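3-hydroxyacyl-CoA dehydrogenase type-2 (Mycobacterium avium, PDB 3PPI) probably catalyses the NAD-dependent oxidation of 3-hydroxyacyl-CoA to 3-ketoacyl-CoA, as a member of the short-chain dehydrogenase/reductase family. Local coordinates at residues G37-L42 with D61-K66. Numbering follows the deposited sequence.
Sequences GGAGGL and DLAAEK. With MG (magnesium ion), chain F.
The carboxylate of Asp61 and the backbone of Ala39 meet where two beta-alpha turns of a Rossmann fold come together. With CG anti to the backbone N (chi1 -151°), the Asp61 carboxylate is set against the glycine-rich turn, and its two oxygens divide the work. Asp61 OD2 accepts the N-H of Ala39, N to OD2 2.9 Å, from its anti side, 28° out of the carboxylate plane. Asp61 OD1 turns back on its own chain and takes the N-H of Ala63 from above that plane, Ala63 N to OD1 3.0 Å, in a nearly straight bond that closes an Asx turn. Held at both oxygens, the carboxylate has its rotation largely fixed.

Ala39 points its methyl at residues 61-66, where CB lies 3.1 Å from Asp61 OD2 and 3.9 Å from Ala63 CB. Lys66 reaches the far end of the same residue: its chain, bent at chi2, chi3 and chi4, passes alongside the Ala39 carbonyl and brings NZ to 2.8 Å from Ala39 O, in the carbonyl plane. Glu44 shares this ammonium through a salt bridge.

A magnesium ion sits beside the turn, bound by Gly37 O and Gly40 O, each 2.6 Å away, and by three waters. One of these waters donates to Asp61 OD2 (O to OD2 2.6 Å), linking the acid indirectly to the metal. Gly37 and Gly41 fit the TGxxxGxG motif of short-chain dehydrogenases, and an acid ending the second strand is the usual mark of NAD preference in this fold, consistent with a dinucleotide-binding role here.

Residues 37-40 form a type I turn between strand 31-36 and helix 41-52, while Asp61 ends the adjacent parallel strand 56-61, bonds through its backbone to Thr83, and leads into helix 64-74.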
ATOM      1  N   GLY A  37      19.313 -17.282 -10.757  1.00 22.40           N
ATOM      2  CA  GLY A  37      20.280 -16.204 -10.968  1.00 22.24           C
ATOM      3  C   GLY A  37      21.508 -16.294 -10.074  1.00 22.99           C
ATOM      4  O   GLY A  37      22.154 -15.278  -9.787  1.00 23.54           O
ATOM      5  N   GLY A  38      21.864 -17.508  -9.657  1.00 23.27           N
ATOM      6  CA  GLY A  38      22.902 -17.699  -8.649  1.00 23.98           C
ATOM      7  C   GLY A  38      24.327 -17.428  -9.105  1.00 25.00           C
ATOM      8  O   GLY A  38      25.215 -17.313  -8.278  1.00 25.42           O
ATOM      9  N   ALA A  39      24.544 -17.302 -10.413  1.00 26.05           N
ATOM     10  CA  ALA A  39      25.889 -17.164 -10.979  1.00 27.67           C
ATOM     11  C   ALA A  39      26.478 -15.769 -10.850  1.00 27.84           C
ATOM     12  O   ALA A  39      27.673 -15.614 -10.998  1.00 30.18           O
ATOM     13  CB  ALA A  39      25.912 -17.577 -12.450  1.00 28.26           C
ATOM     14  N   GLY A  40      25.663 -14.756 -10.590  1.00 26.58           N
ATOM     15  CA  GLY A  40      26.189 -13.405 -10.417  1.00 25.84           C
ATOM     16  C   GLY A  40      25.272 -12.474  -9.647  1.00 23.88           C
ATOM     17  O   GLY A  40      24.148 -12.820  -9.342  1.00 22.77           O
ATOM     18  N   GLY A  41      25.786 -11.295  -9.322  1.00 23.33           N
ATOM     19  CA  GLY A  41      24.998 -10.221  -8.745  1.00 22.03           C
ATOM     20  C   GLY A  41      24.353 -10.601  -7.424  1.00 21.15           C
ATOM     21  O   GLY A  41      25.003 -11.155  -6.540  1.00 20.86           O
ATOM     22  N   LEU A  42      23.063 -10.316  -7.304  1.00 20.09           N
ATOM     23  CA  LEU A  42      22.344 -10.558  -6.069  1.00 19.53           C
ATOM     24  C   LEU A  42      22.313 -12.052  -5.741  1.00 19.82           C
ATOM     25  O   LEU A  42      22.464 -12.451  -4.595  1.00 19.34           O
ATOM     26  CB  LEU A  42      20.911 -10.032  -6.184  1.00 19.17           C
ATOM     27  CG  LEU A  42      20.712  -8.564  -6.529  1.00 19.93           C
ATOM     28  CD1 LEU A  42      19.177  -8.223  -6.501  1.00 17.79           C
ATOM     29  CD2 LEU A  42      21.518  -7.669  -5.579  1.00 19.70           C
ATOM     30  N   ASP A  61      21.367 -21.195 -13.008  1.00 27.09           N
ATOM     31  CA  ASP A  61      21.618 -20.063 -13.883  1.00 27.76           C
ATOM     32  C   ASP A  61      21.927 -20.562 -15.301  1.00 29.03           C
ATOM     33  O   ASP A  61      22.241 -21.735 -15.487  1.00 29.45           O
ATOM     34  CB  ASP A  61      22.801 -19.261 -13.331  1.00 27.76           C
ATOM     35  CG  ASP A  61      22.735 -17.807 -13.687  1.00 28.80           C
ATOM     36  OD1 ASP A  61      22.562 -17.519 -14.894  1.00 31.51           O
ATOM     37  OD2 ASP A  61      22.848 -16.949 -12.766  1.00 25.70           O
ATOM     38  N   LEU A  62      21.811 -19.678 -16.292  1.00 29.84           N
ATOM     39  CA  LEU A  62      22.216 -19.989 -17.662  1.00 31.63           C
ATOM     40  C   LEU A  62      23.671 -19.583 -17.931  1.00 32.62           C
ATOM     41  O   LEU A  62      24.266 -20.043 -18.898  1.00 33.12           O
ATOM     42  CB  LEU A  62      21.279 -19.328 -18.678  1.00 31.64           C
ATOM     43  CG  LEU A  62      19.887 -19.951 -18.848  1.00 32.64           C
ATOM     44  CD1 LEU A  62      19.062 -19.105 -19.815  1.00 32.22           C
ATOM     45  CD2 LEU A  62      19.997 -21.409 -19.331  1.00 32.81           C
ATOM     46  N   ALA A  63      24.235 -18.722 -17.082  1.00 32.73           N
ATOM     47  CA  ALA A  63      25.649 -18.318 -17.191  1.00 33.61           C
ATOM     48  C   ALA A  63      26.572 -19.448 -16.739  1.00 35.02           C
ATOM     49  O   ALA A  63      26.988 -19.500 -15.571  1.00 34.57           O
ATOM     50  CB  ALA A  63      25.905 -17.043 -16.362  1.00 33.02           C
ATOM     51  N   ALA A  64      26.897 -20.343 -17.676  1.00 36.28           N
ATOM     52  CA  ALA A  64      27.611 -21.592 -17.378  1.00 37.67           C
ATOM     53  C   ALA A  64      29.037 -21.420 -16.828  1.00 38.91           C
ATOM     54  O   ALA A  64      29.421 -22.119 -15.883  1.00 39.71           O
ATOM     55  CB  ALA A  64      27.626 -22.497 -18.606  1.00 38.56           C
ATOM     56  N   GLU A  65      29.811 -20.495 -17.392  1.00 39.76           N
ATOM     57  CA  GLU A  65      31.218 -20.301 -16.984  1.00 40.62           C
ATOM     58  C   GLU A  65      31.303 -19.661 -15.592  1.00 39.91           C
ATOM     59  O   GLU A  65      32.023 -20.141 -14.718  1.00 40.29           O
ATOM     60  CB  GLU A  65      31.976 -19.452 -18.011  1.00 41.11           C
ATOM     61  N   LYS A  66      30.559 -18.580 -15.393  1.00 39.12           N
ATOM     62  CA  LYS A  66      30.485 -17.943 -14.079  1.00 38.42           C
ATOM     63  C   LYS A  66      29.934 -18.883 -13.001  1.00 37.05           C
ATOM     64  O   LYS A  66      30.487 -18.963 -11.900  1.00 36.39           O
ATOM     65  CB  LYS A  66      29.646 -16.656 -14.127  1.00 38.02           C
ATOM     66  CG  LYS A  66      30.462 -15.397 -13.833  1.00 41.45           C
ATOM     67  CD  LYS A  66      29.659 -14.315 -13.098  1.00 44.10           C
ATOM     68  CE  LYS A  66      30.409 -13.777 -11.848  1.00 45.47           C
ATOM     69  NZ  LYS A  66      30.205 -14.609 -10.610  1.00 46.02           N
TER
HETATM   70 MG    MG F 301      22.419 -13.199 -11.285  1.00 58.64          MG
HETATM   71  O   HOH W   1      21.005 -12.443  -9.454  1.00 21.34           O
HETATM   72  O   HOH W   2      23.379 -14.403 -13.160  1.00 32.46           O
HETATM   73  O   HOH W   3      20.667 -13.199 -12.727  1.00 33.07           O